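Local coordinates for protein heme peroxidase (Bacteroides thetaiotaomicron, PDB 2GVK) that is a dye-decolorizing heme peroxidase that probably uses hydrogen peroxide to oxidise dyes and other organic substrates at a haem iron, at residues V165-Y170 against D241-R246; Q208-G213 against D224-G229; N233-I238 against N288-L293. All blocks are in the same frame, centred on the assembly; numbering follows the deposited sequence.

Interaction 1 (V165-Y170 against D241-R246). With EDO (1,2-ethanediol), chain H.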
# COMPACT_ATOMS: atom_id res chain seq x y z
N VAL A 165 10.65 -10.46 19.88
CA VAL A 165 11.90 -10.90 19.17
C VAL A 165 12.53 -12.15 19.82
O VAL A 165 12.58 -13.21 19.19
CB VAL A 165 12.95 -9.75 19.04
CG1 VAL A 165 14.20 -10.25 18.38
CG2 VAL A 165 12.34 -8.56 18.25
N ASP A 166 13.05 -12.01 21.03
CA ASP A 166 13.62 -13.15 21.74
C ASP A 166 12.82 -13.52 22.98
O ASP A 166 13.27 -14.31 23.82
CB ASP A 166 15.09 -12.91 22.08
CG ASP A 166 15.31 -11.70 22.97
OD1 ASP A 166 14.33 -11.00 23.32
OD2 ASP A 166 16.48 -11.46 23.31
N GLU A 167 11.62 -12.97 23.08
CA GLU A 167 10.68 -13.32 24.10
C GLU A 167 9.27 -13.29 23.52
O GLU A 167 8.98 -12.53 22.61
CB GLU A 167 10.78 -12.35 25.27
CG GLU A 167 11.99 -12.60 26.16
CD GLU A 167 11.97 -11.76 27.42
OE1 GLU A 167 11.70 -10.52 27.31
OE2 GLU A 167 12.23 -12.34 28.52
N ASN A 168 8.39 -14.08 24.12
CA ASN A 168 7.01 -14.18 23.67
C ASN A 168 6.10 -13.31 24.51
O ASN A 168 5.95 -13.55 25.69
CB ASN A 168 6.57 -15.65 23.76
CG ASN A 168 5.09 -15.83 23.54
OD1 ASN A 168 4.41 -14.98 22.98
ND2 ASN A 168 4.60 -16.99 23.93
N PRO A 169 5.49 -12.30 23.89
CA PRO A 169 4.68 -11.38 24.70
C PRO A 169 3.50 -12.06 25.40
O PRO A 169 3.11 -11.62 26.47
CB PRO A 169 4.18 -10.36 23.68
CG PRO A 169 4.35 -11.02 22.35
CD PRO A 169 5.48 -11.95 22.47
N TYR A 170 2.98 -13.14 24.83
CA TYR A 170 1.87 -13.88 25.51
C TYR A 170 2.28 -14.45 26.85
O TYR A 170 1.47 -14.56 27.77
CB TYR A 170 1.33 -14.99 24.61
CG TYR A 170 0.57 -14.46 23.46
CD1 TYR A 170 -0.73 -14.00 23.61
CD2 TYR A 170 1.16 -14.35 22.21
CE1 TYR A 170 -1.42 -13.48 22.58
CE2 TYR A 170 0.48 -13.81 21.16
CZ TYR A 170 -0.82 -13.39 21.33
OH TYR A 170 -1.53 -12.86 20.27
N ASP A 241 13.07 -10.48 34.90
CA ASP A 241 12.26 -10.89 33.77
C ASP A 241 10.75 -10.88 34.12
O ASP A 241 10.00 -11.79 33.77
CB ASP A 241 12.68 -12.25 33.27
CG ASP A 241 12.32 -12.48 31.80
OD1 ASP A 241 12.27 -11.47 31.04
OD2 ASP A 241 12.08 -13.66 31.41
N LEU A 242 10.34 -9.87 34.88
CA LEU A 242 8.95 -9.63 35.14
C LEU A 242 8.53 -8.45 34.26
O LEU A 242 9.07 -7.36 34.39
CB LEU A 242 8.74 -9.30 36.59
CG LEU A 242 9.07 -10.42 37.57
CD1 LEU A 242 9.01 -9.92 38.97
CD2 LEU A 242 8.12 -11.59 37.38
N LYS A 243 7.59 -8.69 33.36
CA LYS A 243 7.25 -7.72 32.33
C LYS A 243 5.80 -7.74 32.05
O LYS A 243 5.11 -8.74 32.30
CB LYS A 243 8.01 -8.04 31.03
CG LYS A 243 9.48 -8.16 31.21
CD LYS A 243 10.21 -8.33 29.90
CE LYS A 243 11.73 -8.32 30.11
NZ LYS A 243 12.47 -8.47 28.86
N ILE A 244 5.31 -6.62 31.51
CA ILE A 244 3.97 -6.53 31.01
C ILE A 244 4.02 -6.03 29.55
O ILE A 244 5.09 -5.72 29.02
CB ILE A 244 3.10 -5.60 31.87
CG1 ILE A 244 3.50 -4.12 31.65
CG2 ILE A 244 3.21 -5.99 33.33
CD1 ILE A 244 2.61 -3.12 32.40
N VAL A 245 2.86 -6.02 28.90
CA VAL A 245 2.75 -5.53 27.53
C VAL A 245 1.99 -4.23 27.57
O VAL A 245 0.83 -4.20 27.95
CB VAL A 245 2.02 -6.53 26.63
CG1 VAL A 245 1.76 -5.94 25.23
CG2 VAL A 245 2.81 -7.82 26.55
N ARG A 246 2.65 -3.14 27.19
CA ARG A 246 2.14 -1.80 27.45
C ARG A 246 1.86 -1.06 26.15
O ARG A 246 2.61 -1.17 25.18
CB ARG A 246 3.13 -1.01 28.31
CG ARG A 246 3.44 -1.65 29.65
CD ARG A 246 4.32 -0.80 30.55
NE ARG A 246 5.73 -1.14 30.43
CZ ARG A 246 6.73 -0.33 30.76
NH1 ARG A 246 6.47 0.88 31.24
NH2 ARG A 246 7.98 -0.73 30.62
C1 EDO H . 3.81 3.14 32.99
O1 EDO H . 2.64 3.51 33.77
C2 EDO H . 3.89 3.98 31.69
O2 EDO H . 4.68 3.26 30.67
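A surface salt-bridge network of E167, D241 and K243 joins the loop ahead of helix 169-173 to the residues leading into strand 245-253, within the C-terminal ferredoxin-like half of the peroxidase. K243 provides the clearest bond: its NZ donates to E167 OE1 at 2.7 Å, meeting that oxygen on the syn side and 21° out of the carboxylate plane. K243 reaches it with a fully extended chain, which crosses the E167 side chain at about a right angle. The same ammonium has a long ion pair with D241, two residues earlier in the chain, K243 NZ to D241 OD1 at 3.7 Å, so one amino group serves two acids. Those acids approach from opposite directions with their planes only 19° apart, bringing E167 OE2 to 2.7 Å from D241 OD1 and 3.2 Å from D241 OD2. Any negative charge on the pair would probably be eased by the ammonium. A smaller packing contact lies beside the network, V245 CG2 resting on P169 CB at 4.1 Å and on the carbonyl oxygen P169 O at 3.8 Å. N168 caps the start of the helix, its OD1 accepting from Y170 N at 3.0 Å from well above the carbonyl plane. Farther along the strand, R246 NH1 makes a weak, bent bond to O2 of an ethanediol at 3.0 Å. Around these residues, F172 of helix 169-173 touches all three members of the charged network, A173 lies against V245, and the backbone of V245 pairs with Y266 on strand 258-267.

Interaction 2 (Q208-G213 against D224-G229)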
# COMPACT_ATOMS: atom_id res chain seq x y z
N GLN A 208 15.66 15.76 28.78
CA GLN A 208 14.51 14.91 28.46
C GLN A 208 14.96 13.45 28.39
O GLN A 208 14.27 12.56 28.84
CB GLN A 208 13.86 15.30 27.13
CG GLN A 208 13.08 16.60 27.17
CD GLN A 208 12.40 16.89 25.84
OE1 GLN A 208 12.66 16.23 24.85
NE2 GLN A 208 11.54 17.92 25.82
N GLU A 209 16.13 13.22 27.79
CA GLU A 209 16.68 11.86 27.67
C GLU A 209 16.98 11.24 29.04
O GLU A 209 16.84 10.03 29.23
CB GLU A 209 17.93 11.87 26.80
CG GLU A 209 17.62 12.17 25.33
CD GLU A 209 18.86 12.26 24.47
OE1 GLU A 209 19.94 12.61 24.99
OE2 GLU A 209 18.73 12.04 23.24
N LYS A 210 17.37 12.09 30.00
CA LYS A 210 17.65 11.63 31.37
C LYS A 210 16.37 11.32 32.11
O LYS A 210 16.35 10.46 32.99
CB LYS A 210 18.45 12.67 32.12
CG LYS A 210 19.88 12.78 31.59
CD LYS A 210 20.75 13.59 32.43
CE LYS A 210 22.17 13.60 31.84
NZ LYS A 210 22.59 12.20 31.38
N VAL A 211 15.29 12.02 31.77
CA VAL A 211 13.98 11.71 32.33
C VAL A 211 13.43 10.35 31.80
O VAL A 211 12.84 9.57 32.54
CB VAL A 211 12.95 12.84 32.01
CG1 VAL A 211 11.55 12.43 32.46
CG2 VAL A 211 13.37 14.14 32.66
N ILE A 212 13.67 10.07 30.52
CA ILE A 212 13.12 8.89 29.87
C ILE A 212 14.04 7.67 30.01
O ILE A 212 13.59 6.58 30.34
CB ILE A 212 12.85 9.16 28.37
CG1 ILE A 212 11.85 10.31 28.21
CG2 ILE A 212 12.36 7.89 27.67
CD1 ILE A 212 10.51 10.09 28.87
N GLY A 213 15.33 7.89 29.82
CA GLY A 213 16.32 6.80 29.87
C GLY A 213 16.70 6.24 28.50
O GLY A 213 17.37 5.21 28.42
N ASP A 224 24.25 2.47 31.38
CA ASP A 224 24.11 2.48 32.85
C ASP A 224 24.77 3.71 33.45
O ASP A 224 24.20 4.37 34.30
CB ASP A 224 24.70 1.22 33.45
CG ASP A 224 23.87 -0.02 33.12
OD1 ASP A 224 22.63 0.12 32.92
OD2 ASP A 224 24.45 -1.14 33.11
N GLU A 225 25.94 4.06 32.94
CA GLU A 225 26.67 5.21 33.44
C GLU A 225 25.92 6.51 33.20
O GLU A 225 25.98 7.44 34.02
CB GLU A 225 28.06 5.28 32.78
CG GLU A 225 28.88 6.51 33.19
N GLU A 226 25.19 6.59 32.09
CA GLU A 226 24.49 7.81 31.75
C GLU A 226 23.04 7.86 32.28
O GLU A 226 22.50 8.92 32.50
CB GLU A 226 24.49 8.01 30.23
CG GLU A 226 25.85 8.46 29.67
CD GLU A 226 26.34 9.80 30.30
OE1 GLU A 226 25.57 10.80 30.26
OE2 GLU A 226 27.49 9.84 30.82
N LYS A 227 22.46 6.71 32.50
CA LYS A 227 21.05 6.64 32.89
C LYS A 227 20.86 6.85 34.39
O LYS A 227 21.33 6.06 35.18
CB LYS A 227 20.45 5.29 32.50
CG LYS A 227 18.94 5.27 32.60
CD LYS A 227 18.39 3.88 32.60
CE LYS A 227 18.68 3.16 31.34
NZ LYS A 227 17.92 1.90 31.28
N PRO A 228 20.11 7.89 34.77
CA PRO A 228 19.79 8.12 36.18
C PRO A 228 18.87 7.06 36.75
O PRO A 228 18.07 6.46 36.01
CB PRO A 228 19.09 9.48 36.18
CG PRO A 228 19.28 10.03 34.79
CD PRO A 228 19.50 8.91 33.90
N GLY A 229 18.95 6.84 38.06
CA GLY A 229 18.15 5.84 38.71
C GLY A 229 16.68 6.14 38.75
O GLY A 229 15.87 5.25 39.04
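K210 and P228 form the tight part of this contact, where the end of helix 205-212 meets the irregular 224-229 segment within the C-terminal ferredoxin-like half of the fold. The pyrrolidine ring of P228 lies against the last turn of the helix, with CG 3.5 Å from K210 O and 3.8 Å from K210 CB. Next to it the helix finishes at G213, whose N still bonds to E209 O at 2.7 Å before a phi of 97° turns the chain out of the helix. A beta-carbon at G213 would be jammed against the I212 carbonyl oxygen; toward K227 CD, 3.7 Å away, it would merely touch. The polar end of that lysine goes elsewhere, to a salt bridge with E221. The solvent side is looser: K210 bends only at its last torsion, chi4 -43°, and its NZ stands 3.5 Å from E226 OE1, a salt bridge whose hydrogen bond is weak. E226 also folds at chi2 to offer that oxygen. Back at the helix end, the methylene K227 CE sits 3.8 Å from G213 O.

Interaction 3 (N233-I238 against N288-L293)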
# COMPACT_ATOMS: atom_id res chain seq x y z
N ASN A 233 12.43 4.55 32.28
CA ASN A 233 12.69 3.17 31.88
C ASN A 233 13.54 2.42 32.91
O ASN A 233 13.59 1.21 32.90
CB ASN A 233 13.31 3.10 30.52
CG ASN A 233 14.75 3.25 30.55
OD1 ASN A 233 15.30 3.96 31.39
ND2 ASN A 233 15.42 2.58 29.63
N ALA A 234 14.20 3.14 33.82
CA ALA A 234 14.88 2.50 34.92
C ALA A 234 13.86 2.01 35.96
O ALA A 234 13.93 0.87 36.42
CB ALA A 234 15.88 3.43 35.55
N VAL A 235 12.94 2.89 36.36
CA VAL A 235 12.04 2.56 37.46
C VAL A 235 10.92 1.61 37.04
O VAL A 235 10.43 0.87 37.87
CB VAL A 235 11.41 3.84 38.14
CG1 VAL A 235 12.52 4.84 38.56
CG2 VAL A 235 10.40 4.49 37.26
N THR A 236 10.52 1.63 35.77
CA THR A 236 9.35 0.81 35.30
C THR A 236 9.73 -0.59 34.83
O THR A 236 8.86 -1.44 34.60
CB THR A 236 8.55 1.48 34.18
OG1 THR A 236 9.40 1.71 33.04
CG2 THR A 236 7.94 2.78 34.65
N ASN A 237 11.01 -0.81 34.59
CA ASN A 237 11.53 -2.13 34.28
C ASN A 237 11.96 -2.71 35.58
O ASN A 237 13.02 -2.42 36.05
N ILE A 238 11.09 -3.52 36.19
CA ILE A 238 11.28 -3.90 37.59
C ILE A 238 12.28 -4.98 37.77
O ILE A 238 12.78 -5.16 38.86
CB ILE A 238 9.95 -4.30 38.29
CG1 ILE A 238 9.38 -5.57 37.68
CG2 ILE A 238 8.95 -3.16 38.19
CD1 ILE A 238 8.17 -6.09 38.43
N ASN A 288 12.68 7.66 45.30
CA ASN A 288 13.27 7.52 43.97
C ASN A 288 12.19 7.37 42.90
O ASN A 288 12.11 6.36 42.20
CB ASN A 288 14.23 6.31 43.92
CG ASN A 288 14.95 6.20 42.58
OD1 ASN A 288 15.33 7.21 41.99
ND2 ASN A 288 15.10 4.99 42.08
N THR A 289 11.32 8.38 42.83
CA THR A 289 10.14 8.30 41.99
C THR A 289 10.47 8.53 40.50
O THR A 289 11.52 9.10 40.15
CB THR A 289 9.09 9.33 42.45
OG1 THR A 289 9.68 10.62 42.55
CG2 THR A 289 8.51 8.93 43.81
N ASP A 290 9.58 8.04 39.64
CA ASP A 290 9.68 8.26 38.19
C ASP A 290 9.74 9.76 37.88
O ASP A 290 8.81 10.53 38.19
CB ASP A 290 8.46 7.63 37.50
CG ASP A 290 8.59 7.56 36.00
OD1 ASP A 290 9.45 8.26 35.43
OD2 ASP A 290 7.80 6.82 35.38
N ARG A 291 10.84 10.19 37.30
CA ARG A 291 11.02 11.60 36.97
C ARG A 291 9.95 12.08 35.97
O ARG A 291 9.60 13.24 35.95
CB ARG A 291 12.41 11.81 36.41
CG ARG A 291 12.67 13.16 35.94
CD ARG A 291 13.13 14.11 37.04
NE ARG A 291 13.77 15.25 36.43
CZ ARG A 291 13.23 16.44 36.26
NH1 ARG A 291 12.08 16.74 36.85
NH2 ARG A 291 13.88 17.37 35.57
N LEU A 292 9.44 11.18 35.16
CA LEU A 292 8.41 11.54 34.18
C LEU A 292 7.13 11.99 34.86
O LEU A 292 6.35 12.74 34.28
CB LEU A 292 8.13 10.39 33.22
CG LEU A 292 7.17 10.69 32.05
CD1 LEU A 292 7.58 11.93 31.25
CD2 LEU A 292 7.08 9.50 31.15
N LEU A 293 6.93 11.59 36.11
CA LEU A 293 5.76 12.05 36.87
C LEU A 293 5.86 13.54 37.25
O LEU A 293 4.86 14.15 37.60
CB LEU A 293 5.54 11.21 38.12
CG LEU A 293 5.13 9.75 37.88
CD1 LEU A 293 5.03 9.01 39.22
CD2 LEU A 293 3.82 9.65 37.13
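V235 and D290 mark the closest backbone approach, their CA atoms 6.2 Å apart where the end of helix 232-235 passes the loop that leads into the 3-10 turn 291-293. D290 precedes the 3-10 segment and forms an Asx turn at its start: its OD1 accepts from L292 N at 2.9 Å with an N-H...O angle of 153°, the donor standing 49° above the carboxylate plane. The backbone adds a bond from L293 N to D290 O at 3.0 Å, so the main-chain O and one carboxylate oxygen, OD1, both bond into the turn. Across the contact the packing is buried and purely van der Waals, methyl groups of V235 and T236 lying against the D290 side chain and a backbone carbonyl. D290 carries its carboxylate on the side opposite its own amide nitrogen (chi1 -169°), and V235 CG2, set between the backbone N and the carbonyl carbon, rests on the stem of D290, 3.7 Å from its CB and 3.8 Å from its CG. The other branch turns along the loop, V235 CG1 lying 4.0 Å from N288 O. The second carboxylate oxygen of D290 is hydrogen-bonded to H232 ND1, an arrangement consistent with the histidine-acid pair found on the proximal side of the haem in this family, although no haem is modelled here. Cut back to an alanine, this position is likely to leave H232 ND1 and L292 N without their carboxylate partner, the imidazole freer to turn and the start of the 3-10 turn less firmly held. T236, whose hydroxyl bonds back to H232 O, contributes its methyl, CG2 being 4.1 Å from D290 OD2.

In the fold
All three contacts lie in the C-terminal family region, but at different depths. Interaction 3 is buried and packs by van der Waals contact, with the D290 oxygens engaged in turn-forming bonds and with H232. Interactions 1 and 2 are surface contacts; each combines proline packing with a salt bridge, a short one in the first and a long, weak one in the second. Interactions 2 and 3, centres 10 Å apart, are linked by two probable hydrogen bonds: I212 O to N233 N (3.0 Å) joins consecutive helices 205-212 and 232-235, and G229 O to N288 ND2 (3.1 Å) ties loop 224-229 to the distant 288-293. Interaction 1 meets interaction 3 through packing of R246 NH1 on T236 OG1 at 3.5 Å.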